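Local coordinates for protein carboxylase (Deinococcus radiodurans, PDB 5H80) that probably carboxylates the biotin of a carrier domain at the expense of ATP, as the biotin carboxylase part of a single-chain bacterial carboxylase, at residues A420-V425 and A451-N456; A371-E376 and T443-F448; Q392-P397 and V404-T409; L457-A462 and E481-L486; L267-A272 and P435-Q440. All coordinates share one frame; numbering follows the deposited sequence.

How the interactions relate
Interactions 2 to 5 are buried, and interaction 1 is only partly so. All five meet mainly through apolar side chains, so their chemistry differs mostly in shape: methyl on methyl in interaction 1, while the others add aromatic rings to aliphatic contacts. Interactions 1, 2, 3 and 5 reach the same antiparallel sheet. Interactions 2 and 5 share helix 434-446 and lie on neighbouring strands, joined by the salt bridge from Arg-372 to Glu-268. Phe-394 of interaction 3 and Phe-448 of interaction 2 meet edge to face. Interaction 4 joins two helices, one of which also packs on the sheet. Interactions 2 and 3 also touch the second subunit.

Interaction 1 (A420-V425 and A451-N456); sequences ALLAKV and AGVSTN
Leu-422 reaches from strand 421-429 to the loop that carries Val-453 and Thr-455. One methyl does the work. CD1 of Leu-422 lies 3.8 Å from CG2 of Thr-455 and 4.2 Å from CG2 of Val-453. The leucine branch stands opposite its own carbonyl carbon (chi1 -74°), and chi2 of 173° extends CD1 outward to the loop. Its side chain and that of Thr-455 cross at about a right angle and meet through CD1 and CG2.

Thr-455 splits its two branches. CG2 turns to the leucine, while OG1 sits between the backbone N and the carbonyl carbon (chi1 82°). There OG1 is hydrogen-bonded to the backbone N of Leu-457, at the start of helix 457-465. The polar and apolar ends of this one residue thus serve different partners. Val-453 points its CB toward the strand and also packs on Met-375.

Asn-456 follows, at the N-cap position, but its side chain bonds to the backbone of Arg-372 and Asn-374 instead of capping the helix. The loop is thereby tied to strand 367-374. On the strand side, Leu-422 and Ala-423 both face Val-373, which is the pattern of a classic beta bulge in an antiparallel sheet.

Interaction 2 (A371-E376 and T443-F448); sequences ARVNME and TALSEF
Val-373 meets Leu-445 of helix 434-446 and Phe-448 just after it, where the helix packs on the five-stranded antiparallel sheet to which strand 367-374 belongs. The tight part centres on one methyl of the valine. CG2 of Val-373 lies 4.0 Å from CE1 of Phe-448 and 4.2 Å from CD2 of Leu-445. The valine holds CG2 opposite its carbonyl carbon, with CG1 taking the place anti to N (chi1 -174°). Val-373 and Leu-445 run past each other in opposite directions. The phenyl ring is approached obliquely.

The packing thins toward Ala-371, whose CB is 4.5 Å from CD1 of Leu-445. Leu-445 uses both its methyls here, one for each strand residue. Its other neighbours are Leu-457, Leu-460 and Leu-464, so it lies between helix 457-465 and the sheet.

The looser side is polar and partly faced by the second subunit. Glu-447, partly exposed, forms a salt bridge with Arg-49 of that subunit. Asn-374 and Glu-376 are partly exposed as well. Ser-446 is exposed and takes no part in the contact with the strand. Its OG donates to O of Thr-443 on a lone pair, in the carbonyl plane, at an unusually short and therefore doubtful 2.5 Å.

Interaction 3 (Q392-P397 and V404-T409); sequences QTFTPP and VDTFVT
Val-408 sits squarely over one face of the Phe-394 ring. Its CG1 lies 3.6 Å from the ring centroid, only 5° off the ring normal, a clear CH-pi contact. The CB of Val-408 is also close, 3.6 Å from CZ of Phe-394. The two side chains cross at about a right angle. Phe-394 extends with CG opposite the backbone N (chi1 -164°), which carries the ring across to the other segment. At its far end CZ comes 3.8 Å from OG1 of Thr-406, at an oblique angle.

A second apolar group lies further along. It is less certain, because Val-404 has two conformers. In the one given, CG1 of Val-404 is 3.9 Å from CB of Pro-396. CG2 lies mainly on Pro-397, 3.5 Å from its O and 3.9 Å from its CD.

The next shell fixes the turn that presents Val-408. OG1 of Thr-406 accepts from the backbone N of Val-408 at 3.1 Å, with an N-H...O angle of 163°. This is an ST turn. The same hydroxyl bonds to the backbone O of Leu-422, so it ties the turn to the adjacent strand. An alanine in place of Phe-394 is likely to leave CG1 of Val-408 without its aromatic face and to open a gap beside Thr-406.

Phe-448 meets Phe-394 edge to face and packs on both prolines. Strand 393-395 pairs with strand 449-451, strand 402-406 pairs with strand 421-429, and Val-408 packs on Leu-422 of the latter. Asp-405 and Phe-407 pack on Arg-46 and Val-45 of helix 42-53.

Interaction 4 (L457-A462 and E481-L486); sequences LAFLQA and ERLPEL
Phe-459 makes the aromatic contacts between helix 457-465 and helix 483-490. Its ring atom CE1 lies 3.8 Å from CB of Leu-486 and 4.2 Å from CD1 of Leu-483. Both aliphatic groups approach the ring obliquely. Phe-459 sends CG anti to N (chi1 -171°), which brings the end of the ring to the second helix although its CB points elsewhere. Leu-483 likewise reaches over with its tip, and it lies at the more exposed border of the contact. Leu-486 touches the ring chiefly with the root of its side chain. CZ of Phe-459 also comes to 4.2 Å from CB of Leu-486. Leu-486 packs on Trp-478 and Leu-479 of helix 478-481 as well. The ring of Phe-459 has a cation-pi partner in Arg-261.

The backbone is met by the smallest side chain. CB of Ala-462 lies 3.8 Å from O of Leu-486. The CA atoms of Ala-462 and Leu-486 are 6.4 Å apart, the nearest CA pair of the two segments. The small side chain probably allows this approach.

The two elements belong to the run of helices that ends the chain, beside the antiparallel sheet. Helix 457-465 lies between helix 434-446 on the one side, through Leu-457 and Leu-460 on Leu-445, and helix 483-490 on the other.

Polar and charged contacts of the second segment stay at the margin. Arg-482, at the N-cap position, has NH2 bonded to the backbone O of Trp-478. Glu-485, which is exposed, has OE2 hydrogen-bonded to NE2 of His-466.

Interaction 5 (L267-A272 and P435-Q440); sequences LEFAPA and PGLLRQ
Phe-269 of strand 264-270 meets two consecutive leucines of helix 434-446. This is helix-on-sheet packing. It joins a strand of the ATP-binding family region to a helix of the biotin carboxylase C-terminal region. The helix segment begins with Pro-435 and Gly-436, whose backbone carbonyls accept from the N atoms of Arg-439 and Gln-440. Both bonds are 3.0 Å long and keep this turn regular.

Leu-437 comes next. Its CB points toward the strand, and CD2 lies 4.3 Å from CD1 of Phe-269, in an oblique approach to the ring. It also packs on Gln-367, Val-427 and Arg-429, so it spans several strands of the sheet.

Leu-438 makes the closer contact. Its CD2 lies at the ring edge, in the ring plane, 3.9 Å from CE1 and equally 3.9 Å from CZ of Phe-269. The two side chains cross at about a right angle. CG of Leu-438 is opposite its carbonyl carbon (chi1 -59°). Chi2 of 168° sends CD1 outward from CA and leaves CD2, the other branch, at the ring edge. Leu-438 also touches Leu-464 of helix 457-465.

Gln-440 closes the segment, with its amide bonded to Arg-429 and to the backbone O of His-428.

Phe-269 has a further ring partner, Tyr-472, set edge to face. The contact itself is wholly apolar and buried, consistent with this stretch of helix being held against the strand mainly by apolar burial.

Interaction 1 (A420-V425 and A451-N456)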
# COMPACT_ATOMS: atom_id res chain seq x y z
N ALA A 420 -24.03 -4.15 2.66
CA ALA A 420 -23.93 -3.34 1.45
C ALA A 420 -22.47 -3.03 1.10
O ALA A 420 -22.24 -2.45 0.04
CB ALA A 420 -24.67 -2.01 1.60
N LEU A 421 -21.54 -3.51 1.90
CA LEU A 421 -20.11 -3.20 1.62
C LEU A 421 -19.66 -3.79 0.33
O LEU A 421 -19.76 -5.05 0.11
CB LEU A 421 -19.30 -3.61 2.76
CG LEU A 421 -17.81 -3.18 2.72
CD1 LEU A 421 -17.67 -1.69 2.92
CD2 LEU A 421 -17.11 -3.95 3.83
N LEU A 422 -19.08 -2.96 -0.50
CA LEU A 422 -18.46 -3.38 -1.77
C LEU A 422 -16.93 -3.34 -1.70
O LEU A 422 -16.28 -4.26 -2.15
CB LEU A 422 -18.86 -2.45 -2.91
CG LEU A 422 -20.33 -2.54 -3.50
CD1 LEU A 422 -20.54 -1.40 -4.50
CD2 LEU A 422 -20.63 -3.94 -4.03
N ALA A 423 -16.39 -2.24 -1.08
CA ALA A 423 -14.94 -2.20 -0.91
C ALA A 423 -14.52 -1.26 0.19
O ALA A 423 -15.21 -0.26 0.44
CB ALA A 423 -14.29 -1.77 -2.23
N LYS A 424 -13.36 -1.50 0.75
CA LYS A 424 -12.79 -0.56 1.71
C LYS A 424 -11.56 0.13 1.09
O LYS A 424 -10.72 -0.57 0.67
CB LYS A 424 -12.45 -1.19 3.01
CG LYS A 424 -13.57 -2.03 3.65
CD LYS A 424 -13.18 -2.70 4.98
CE LYS A 424 -12.00 -3.69 4.94
NZ LYS A 424 -11.71 -4.50 6.17
N VAL A 425 -11.53 1.44 1.07
CA VAL A 425 -10.43 2.20 0.50
C VAL A 425 -9.67 2.87 1.59
O VAL A 425 -10.24 3.73 2.31
CB VAL A 425 -10.94 3.25 -0.47
CG1 VAL A 425 -9.81 4.20 -1.08
CG2 VAL A 425 -11.75 2.55 -1.59
N ALA A 451 -19.77 0.74 -12.41
CA ALA A 451 -21.01 0.79 -13.23
C ALA A 451 -21.87 -0.47 -13.01
O ALA A 451 -21.32 -1.57 -12.82
CB ALA A 451 -20.63 0.96 -14.69
N GLY A 452 -23.20 -0.27 -13.04
CA GLY A 452 -24.23 -1.34 -12.95
C GLY A 452 -24.98 -1.37 -11.63
O GLY A 452 -26.06 -1.90 -11.61
N VAL A 453 -24.41 -0.84 -10.52
CA VAL A 453 -25.11 -0.71 -9.22
C VAL A 453 -24.94 0.70 -8.66
O VAL A 453 -23.99 1.38 -9.04
CB VAL A 453 -24.54 -1.72 -8.18
CG1 VAL A 453 -24.74 -3.11 -8.67
CG2 VAL A 453 -23.03 -1.50 -7.92
N SER A 454 -25.83 1.17 -7.76
CA SER A 454 -25.61 2.50 -7.22
C SER A 454 -24.70 2.35 -5.97
O SER A 454 -24.83 1.36 -5.23
CB SER A 454 -26.90 3.25 -6.86
OG SER A 454 -27.64 3.45 -8.05
N THR A 455 -23.90 3.37 -5.75
CA THR A 455 -23.01 3.49 -4.60
C THR A 455 -23.08 4.85 -3.83
O THR A 455 -23.61 5.90 -4.30
CB THR A 455 -21.50 3.25 -4.98
OG1 THR A 455 -20.90 4.43 -5.54
CG2 THR A 455 -21.27 2.03 -5.88
N ASN A 456 -22.39 4.83 -2.69
CA ASN A 456 -22.13 5.98 -1.86
C ASN A 456 -20.89 6.82 -2.29
O ASN A 456 -20.49 7.69 -1.58
CB ASN A 456 -22.19 5.66 -0.35
CG ASN A 456 -20.99 4.86 0.16
OD1 ASN A 456 -20.24 4.33 -0.65
ND2 ASN A 456 -20.86 4.72 1.46

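Interaction 2 (A371-E376 and T443-F448)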
# COMPACT_ATOMS: atom_id res chain seq x y z
N ALA A 371 -12.32 4.62 3.96
CA ALA A 371 -13.71 4.93 3.63
C ALA A 371 -14.42 3.58 3.21
O ALA A 371 -13.88 2.79 2.48
CB ALA A 371 -13.82 5.93 2.57
N ARG A 372 -15.64 3.34 3.75
CA ARG A 372 -16.41 2.19 3.29
C ARG A 372 -17.28 2.55 2.03
O ARG A 372 -18.23 3.41 2.09
CB ARG A 372 -17.28 1.82 4.48
CG ARG A 372 -16.49 1.46 5.80
CD ARG A 372 -17.37 0.68 6.84
NE ARG A 372 -16.72 0.54 8.18
CZ ARG A 372 -17.21 -0.21 9.18
NH1 ARG A 372 -18.23 -1.00 8.98
NH2 ARG A 372 -16.62 -0.23 10.36
N VAL A 373 -16.95 1.92 0.92
CA VAL A 373 -17.74 2.00 -0.33
C VAL A 373 -18.90 1.03 -0.33
O VAL A 373 -18.65 -0.19 -0.25
CB VAL A 373 -16.86 1.91 -1.54
CG1 VAL A 373 -17.65 2.14 -2.81
CG2 VAL A 373 -15.68 2.90 -1.38
N ASN A 374 -20.11 1.58 -0.26
CA ASN A 374 -21.33 0.76 -0.14
C ASN A 374 -22.23 0.86 -1.41
O ASN A 374 -22.25 1.86 -2.09
CB ASN A 374 -22.17 1.06 1.10
CG ASN A 374 -21.45 0.99 2.44
OD1 ASN A 374 -20.70 0.04 2.73
ND2 ASN A 374 -21.79 1.92 3.33
N MET A 375 -22.98 -0.20 -1.65
CA MET A 375 -24.07 -0.23 -2.64
C MET A 375 -25.24 0.36 -1.90
O MET A 375 -25.75 -0.24 -0.96
CB MET A 375 -24.29 -1.69 -3.03
CG MET A 375 -25.26 -1.87 -4.15
SD MET A 375 -25.17 -3.58 -4.65
CE MET A 375 -26.63 -3.58 -5.75
N GLU A 376 -25.62 1.58 -2.26
CA GLU A 376 -26.73 2.35 -1.63
C GLU A 376 -26.61 3.82 -2.01
O GLU A 376 -26.87 4.17 -3.15
CB GLU A 376 -26.76 2.27 -0.09
CG GLU A 376 -25.60 2.96 0.64
CD GLU A 376 -25.33 2.43 2.06
OE1 GLU A 376 -24.56 3.12 2.81
OE2 GLU A 376 -25.85 1.32 2.41
N THR A 443 -9.44 12.28 -3.97
CA THR A 443 -8.88 11.89 -5.27
C THR A 443 -8.95 10.39 -5.58
O THR A 443 -9.44 9.96 -6.67
CB THR A 443 -7.51 12.49 -5.44
OG1 THR A 443 -7.62 13.92 -5.27
CG2 THR A 443 -6.93 12.08 -6.73
N ALA A 444 -8.57 9.57 -4.61
CA ALA A 444 -8.64 8.16 -4.78
C ALA A 444 -10.06 7.67 -5.00
O ALA A 444 -10.32 6.92 -5.95
CB ALA A 444 -8.00 7.48 -3.56
N LEU A 445 -11.04 8.15 -4.24
CA LEU A 445 -12.35 7.84 -4.53
C LEU A 445 -12.87 8.26 -5.89
O LEU A 445 -13.64 7.51 -6.52
CB LEU A 445 -13.25 8.35 -3.43
CG LEU A 445 -13.07 7.61 -2.13
CD1 LEU A 445 -14.18 8.22 -1.26
CD2 LEU A 445 -13.17 6.09 -2.32
N SER A 446 -12.36 9.36 -6.42
CA SER A 446 -12.81 9.89 -7.71
C SER A 446 -12.30 9.02 -8.78
O SER A 446 -12.90 9.04 -9.92
CB SER A 446 -12.28 11.32 -7.90
OG SER A 446 -10.86 11.33 -8.24
N GLU A 447 -11.31 8.15 -8.52
CA GLU A 447 -10.81 7.20 -9.50
C GLU A 447 -11.49 5.84 -9.41
O GLU A 447 -11.14 4.92 -10.13
CB GLU A 447 -9.27 7.02 -9.34
CG GLU A 447 -8.50 8.19 -9.89
CD GLU A 447 -7.00 8.29 -9.63
OE1 GLU A 447 -6.35 7.30 -9.18
OE2 GLU A 447 -6.47 9.47 -9.82
N PHE A 448 -12.44 5.70 -8.50
CA PHE A 448 -13.19 4.46 -8.39
C PHE A 448 -14.36 4.37 -9.38
O PHE A 448 -15.40 4.95 -9.16
CB PHE A 448 -13.70 4.30 -6.97
CG PHE A 448 -13.82 2.87 -6.47
CD1 PHE A 448 -13.69 2.66 -5.11
CD2 PHE A 448 -14.11 1.74 -7.29
CE1 PHE A 448 -13.79 1.40 -4.53
CE2 PHE A 448 -14.25 0.43 -6.73
CZ PHE A 448 -14.06 0.26 -5.33

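Interaction 3 (Q392-P397 and V404-T409)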
# COMPACT_ATOMS: atom_id res chain seq x y z
N GLN A 392 -20.94 -4.05 -13.53
CA GLN A 392 -20.47 -4.05 -14.92
C GLN A 392 -19.09 -3.54 -15.18
O GLN A 392 -18.41 -4.03 -16.10
CB GLN A 392 -21.50 -3.29 -15.84
CG GLN A 392 -22.69 -4.19 -16.14
CD GLN A 392 -24.00 -3.49 -16.37
OE1 GLN A 392 -24.08 -2.26 -16.47
NE2 GLN A 392 -25.06 -4.28 -16.44
N THR A 393 -18.70 -2.56 -14.39
CA THR A 393 -17.40 -1.97 -14.43
C THR A 393 -17.06 -1.80 -12.94
O THR A 393 -17.90 -1.40 -12.11
CB THR A 393 -17.40 -0.61 -15.14
OG1 THR A 393 -17.97 -0.78 -16.45
CG2 THR A 393 -16.01 -0.06 -15.29
N PHE A 394 -15.85 -2.20 -12.65
CA PHE A 394 -15.34 -2.15 -11.27
C PHE A 394 -13.83 -2.07 -11.31
O PHE A 394 -13.18 -3.05 -11.56
CB PHE A 394 -15.82 -3.40 -10.50
CG PHE A 394 -15.68 -3.27 -9.01
CD1 PHE A 394 -16.63 -2.58 -8.24
CD2 PHE A 394 -14.57 -3.82 -8.36
CE1 PHE A 394 -16.51 -2.48 -6.86
CE2 PHE A 394 -14.42 -3.70 -6.96
CZ PHE A 394 -15.41 -3.05 -6.22
N THR A 395 -13.26 -0.88 -11.06
CA THR A 395 -11.83 -0.63 -11.24
C THR A 395 -11.48 0.29 -10.05
O THR A 395 -11.66 1.49 -10.11
CB THR A 395 -11.50 0.03 -12.56
OG1 THR A 395 -12.10 -0.76 -13.61
CG2 THR A 395 -10.02 0.09 -12.76
N PRO A 396 -11.11 -0.35 -8.95
CA PRO A 396 -10.79 0.43 -7.72
C PRO A 396 -9.53 1.27 -7.93
O PRO A 396 -8.75 0.98 -8.81
CB PRO A 396 -10.58 -0.66 -6.65
CG PRO A 396 -11.31 -1.83 -7.18
CD PRO A 396 -11.09 -1.81 -8.68
N PRO A 397 -9.37 2.35 -7.13
CA PRO A 397 -8.19 3.16 -7.13
C PRO A 397 -6.96 2.39 -6.76
O PRO A 397 -7.05 1.41 -6.08
CB PRO A 397 -8.46 4.26 -6.08
CG PRO A 397 -9.52 3.69 -5.25
CD PRO A 397 -10.26 2.65 -6.01
N VAL A 404 -6.86 -1.12 -1.34
CA VAL A 404 -8.29 -1.47 -1.45
C VAL A 404 -8.53 -2.94 -1.11
O VAL A 404 -7.99 -3.80 -1.78
CB VAL A 404 -8.86 -1.20 -2.85
CG1 VAL A 404 -10.35 -1.58 -2.90
CG2 VAL A 404 -8.75 0.27 -3.25
N ASP A 405 -9.39 -3.19 -0.11
CA ASP A 405 -9.75 -4.53 0.32
C ASP A 405 -11.23 -4.76 -0.16
O ASP A 405 -12.19 -4.06 0.29
CB ASP A 405 -9.64 -4.80 1.86
CG ASP A 405 -8.21 -4.87 2.37
OD1 ASP A 405 -7.29 -4.29 1.70
OD2 ASP A 405 -7.97 -5.55 3.36
N THR A 406 -11.39 -5.76 -1.02
CA THR A 406 -12.69 -6.09 -1.63
C THR A 406 -12.74 -7.65 -1.87
O THR A 406 -11.80 -8.38 -1.71
CB THR A 406 -12.94 -5.24 -2.90
OG1 THR A 406 -14.29 -5.36 -3.46
CG2 THR A 406 -11.91 -5.55 -3.97
N PHE A 407 -13.95 -8.03 -2.32
CA PHE A 407 -14.36 -9.32 -2.80
C PHE A 407 -15.01 -9.28 -4.22
O PHE A 407 -15.25 -10.32 -4.83
CB PHE A 407 -15.32 -9.96 -1.78
CG PHE A 407 -16.60 -9.32 -1.80
CD1 PHE A 407 -17.73 -9.95 -2.44
CD2 PHE A 407 -16.81 -8.12 -1.18
CE1 PHE A 407 -18.96 -9.29 -2.47
CE2 PHE A 407 -18.03 -7.52 -1.17
CZ PHE A 407 -19.10 -8.06 -1.83
N VAL A 408 -15.21 -8.09 -4.73
CA VAL A 408 -16.06 -7.72 -5.95
C VAL A 408 -15.15 -7.88 -7.17
O VAL A 408 -13.97 -7.48 -7.20
CB VAL A 408 -16.78 -6.37 -5.85
CG1 VAL A 408 -17.59 -6.10 -7.11
CG2 VAL A 408 -17.69 -6.35 -4.63
N THR A 409 -15.64 -8.60 -8.19
CA THR A 409 -15.03 -8.48 -9.52
C THR A 409 -16.13 -8.24 -10.55
O THR A 409 -17.35 -8.32 -10.24
CB THR A 409 -14.22 -9.70 -9.96
OG1 THR A 409 -15.05 -10.86 -9.88
CG2 THR A 409 -12.96 -9.88 -9.10

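Interaction 4 (L457-A462 and E481-L486)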
# COMPACT_ATOMS: atom_id res chain seq x y z
N LEU A 457 -20.29 6.55 -3.42
CA LEU A 457 -19.09 7.30 -3.75
C LEU A 457 -19.22 8.83 -3.76
O LEU A 457 -18.37 9.54 -3.20
CB LEU A 457 -18.41 6.82 -5.00
CG LEU A 457 -17.73 5.46 -4.98
CD1 LEU A 457 -17.65 4.99 -6.39
CD2 LEU A 457 -16.31 5.54 -4.39
N ALA A 458 -20.32 9.34 -4.29
CA ALA A 458 -20.56 10.83 -4.18
C ALA A 458 -20.76 11.33 -2.79
O ALA A 458 -20.31 12.41 -2.45
CB ALA A 458 -21.76 11.28 -5.06
N PHE A 459 -21.50 10.58 -1.98
CA PHE A 459 -21.69 10.94 -0.62
C PHE A 459 -20.39 11.02 0.24
O PHE A 459 -20.19 11.98 0.97
CB PHE A 459 -22.70 10.06 -0.03
CG PHE A 459 -23.14 10.48 1.33
CD1 PHE A 459 -24.13 11.47 1.47
CD2 PHE A 459 -22.63 9.92 2.46
CE1 PHE A 459 -24.56 11.88 2.71
CE2 PHE A 459 -23.03 10.37 3.68
CZ PHE A 459 -24.00 11.31 3.84
N LEU A 460 -19.50 10.04 -0.01
CA LEU A 460 -18.12 9.95 0.58
C LEU A 460 -17.33 11.17 0.20
O LEU A 460 -16.75 11.75 1.10
CB LEU A 460 -17.42 8.65 0.11
CG LEU A 460 -17.94 7.39 0.88
CD1 LEU A 460 -17.36 6.08 0.34
CD2 LEU A 460 -17.94 7.37 2.38
N GLN A 461 -17.39 11.59 -1.08
CA GLN A 461 -16.74 12.80 -1.52
C GLN A 461 -17.34 14.05 -0.85
O GLN A 461 -16.56 14.93 -0.39
CB GLN A 461 -16.63 12.83 -3.04
CG GLN A 461 -15.48 11.95 -3.53
CD GLN A 461 -15.62 11.56 -4.96
OE1 GLN A 461 -16.30 10.56 -5.33
NE2 GLN A 461 -15.02 12.35 -5.80
N ALA A 462 -18.65 14.13 -0.62
CA ALA A 462 -19.17 15.32 0.04
C ALA A 462 -18.65 15.42 1.49
O ALA A 462 -18.35 16.52 2.05
CB ALA A 462 -20.69 15.35 0.00
N GLU A 481 -27.64 14.74 11.83
CA GLU A 481 -28.17 16.10 11.81
C GLU A 481 -28.05 16.84 10.53
O GLU A 481 -28.81 17.76 10.31
CB GLU A 481 -27.53 16.95 12.87
CG GLU A 481 -27.81 16.49 14.27
CD GLU A 481 -27.40 17.51 15.33
OE1 GLU A 481 -27.27 18.69 15.03
OE2 GLU A 481 -27.25 17.10 16.47
N ARG A 482 -27.06 16.53 9.73
CA ARG A 482 -26.80 17.26 8.49
C ARG A 482 -27.06 16.48 7.22
O ARG A 482 -26.57 16.84 6.14
CB ARG A 482 -25.36 17.67 8.50
CG ARG A 482 -25.08 18.63 9.63
CD ARG A 482 -23.61 18.91 9.78
NE ARG A 482 -23.45 19.97 10.77
CZ ARG A 482 -23.74 19.89 12.08
NH1 ARG A 482 -23.60 20.98 12.81
NH2 ARG A 482 -24.13 18.76 12.71
N LEU A 483 -27.80 15.38 7.35
CA LEU A 483 -28.04 14.50 6.22
C LEU A 483 -28.67 15.29 5.01
O LEU A 483 -28.14 15.19 3.90
CB LEU A 483 -28.84 13.32 6.69
CG LEU A 483 -29.30 12.23 5.73
CD1 LEU A 483 -28.17 11.86 4.78
CD2 LEU A 483 -29.78 11.03 6.53
N PRO A 484 -29.71 16.15 5.23
CA PRO A 484 -30.16 16.74 3.93
C PRO A 484 -29.13 17.63 3.19
O PRO A 484 -28.96 17.47 1.93
CB PRO A 484 -31.46 17.49 4.29
CG PRO A 484 -31.91 16.96 5.63
CD PRO A 484 -30.66 16.44 6.34
N GLU A 485 -28.34 18.40 3.93
CA GLU A 485 -27.31 19.26 3.30
C GLU A 485 -26.22 18.44 2.60
O GLU A 485 -25.76 18.75 1.45
CB GLU A 485 -26.74 20.28 4.34
CG GLU A 485 -25.41 19.97 5.07
CD GLU A 485 -24.91 21.11 6.00
OE1 GLU A 485 -25.74 21.50 6.86
OE2 GLU A 485 -23.71 21.62 5.88
N LEU A 486 -25.84 17.35 3.26
CA LEU A 486 -24.81 16.46 2.74
C LEU A 486 -25.26 15.72 1.48
O LEU A 486 -24.49 15.58 0.53
CB LEU A 486 -24.38 15.48 3.84
CG LEU A 486 -23.39 16.01 4.90
CD1 LEU A 486 -23.33 15.11 6.16
CD2 LEU A 486 -21.99 16.18 4.25

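Interaction 5 (L267-A272 and P435-Q440)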
# COMPACT_ATOMS: atom_id res chain seq x y z
N LEU A 267 -16.32 6.66 7.82
CA LEU A 267 -14.91 7.13 7.68
C LEU A 267 -14.17 6.83 8.98
O LEU A 267 -14.69 7.03 10.07
CB LEU A 267 -14.73 8.61 7.38
CG LEU A 267 -15.33 9.10 6.10
CD1 LEU A 267 -15.47 10.57 6.09
CD2 LEU A 267 -14.57 8.57 4.84
N GLU A 268 -13.05 6.13 8.89
CA GLU A 268 -12.37 5.72 10.12
C GLU A 268 -10.93 6.20 9.98
O GLU A 268 -10.26 5.83 9.03
CB GLU A 268 -12.51 4.20 10.26
CG GLU A 268 -14.02 3.81 10.39
CD GLU A 268 -14.39 2.50 9.75
OE1 GLU A 268 -14.07 2.28 8.56
OE2 GLU A 268 -15.02 1.71 10.46
N PHE A 269 -10.43 6.90 10.99
CA PHE A 269 -9.11 7.57 10.97
C PHE A 269 -8.09 6.93 11.97
O PHE A 269 -8.42 6.51 13.05
CB PHE A 269 -9.29 9.03 11.26
CG PHE A 269 -10.03 9.72 10.28
CD1 PHE A 269 -9.39 10.52 9.35
CD2 PHE A 269 -11.42 9.67 10.23
CE1 PHE A 269 -10.08 11.23 8.46
CE2 PHE A 269 -12.13 10.46 9.31
CZ PHE A 269 -11.45 11.16 8.37
N ALA A 270 -6.79 6.76 11.62
CA ALA A 270 -5.77 6.28 12.58
C ALA A 270 -4.55 7.22 12.18
O ALA A 270 -4.10 7.21 10.98
CB ALA A 270 -5.48 4.84 12.54
N PRO A 271 -4.10 8.09 13.08
CA PRO A 271 -4.59 8.36 14.40
C PRO A 271 -5.90 9.06 14.45
O PRO A 271 -6.46 9.54 13.45
CB PRO A 271 -3.53 9.31 14.97
CG PRO A 271 -3.05 10.08 13.76
CD PRO A 271 -3.08 9.10 12.64
N ALA A 272 -6.44 9.15 15.65
CA ALA A 272 -7.47 10.12 15.91
C ALA A 272 -7.00 11.59 15.72
O ALA A 272 -6.11 11.96 16.49
CB ALA A 272 -7.97 9.94 17.34
N PRO A 435 -6.10 17.99 6.41
CA PRO A 435 -6.65 18.39 5.13
C PRO A 435 -5.99 17.72 3.90
O PRO A 435 -6.69 17.23 3.00
CB PRO A 435 -6.48 19.90 5.16
CG PRO A 435 -6.53 20.29 6.60
CD PRO A 435 -5.76 19.19 7.23
N GLY A 436 -4.69 17.57 3.95
CA GLY A 436 -3.93 16.86 2.90
C GLY A 436 -4.30 15.34 2.68
O GLY A 436 -4.52 14.84 1.54
N LEU A 437 -4.61 14.71 3.84
CA LEU A 437 -5.10 13.35 3.86
C LEU A 437 -6.54 13.28 3.25
O LEU A 437 -6.76 12.44 2.40
CB LEU A 437 -5.14 12.76 5.32
CG LEU A 437 -5.67 11.31 5.38
CD1 LEU A 437 -4.80 10.31 4.65
CD2 LEU A 437 -5.87 10.87 6.87
N LEU A 438 -7.44 14.18 3.63
CA LEU A 438 -8.76 14.20 3.07
C LEU A 438 -8.81 14.40 1.50
O LEU A 438 -9.62 13.80 0.82
CB LEU A 438 -9.56 15.23 3.78
CG LEU A 438 -9.66 14.95 5.25
CD1 LEU A 438 -10.22 16.24 5.72
CD2 LEU A 438 -10.60 13.77 5.59
N ARG A 439 -7.93 15.29 1.00
CA ARG A 439 -7.75 15.68 -0.42
C ARG A 439 -7.28 14.40 -1.13
O ARG A 439 -7.88 14.01 -2.16
CB ARG A 439 -6.72 16.85 -0.60
CG ARG A 439 -7.20 18.23 -0.22
CD ARG A 439 -6.05 19.24 0.08
NE ARG A 439 -6.59 20.47 0.69
CZ ARG A 439 -5.91 21.25 1.57
NH1 ARG A 439 -4.67 20.94 1.93
NH2 ARG A 439 -6.49 22.36 2.09
N GLN A 440 -6.31 13.70 -0.60
CA GLN A 440 -5.81 12.44 -1.16
C GLN A 440 -6.87 11.38 -1.24
O GLN A 440 -7.00 10.67 -2.23
CB GLN A 440 -4.64 11.97 -0.36
CG GLN A 440 -3.85 10.82 -0.94
CD GLN A 440 -2.66 10.41 -0.02
OE1 GLN A 440 -2.03 11.27 0.62
NE2 GLN A 440 -2.36 9.10 0.05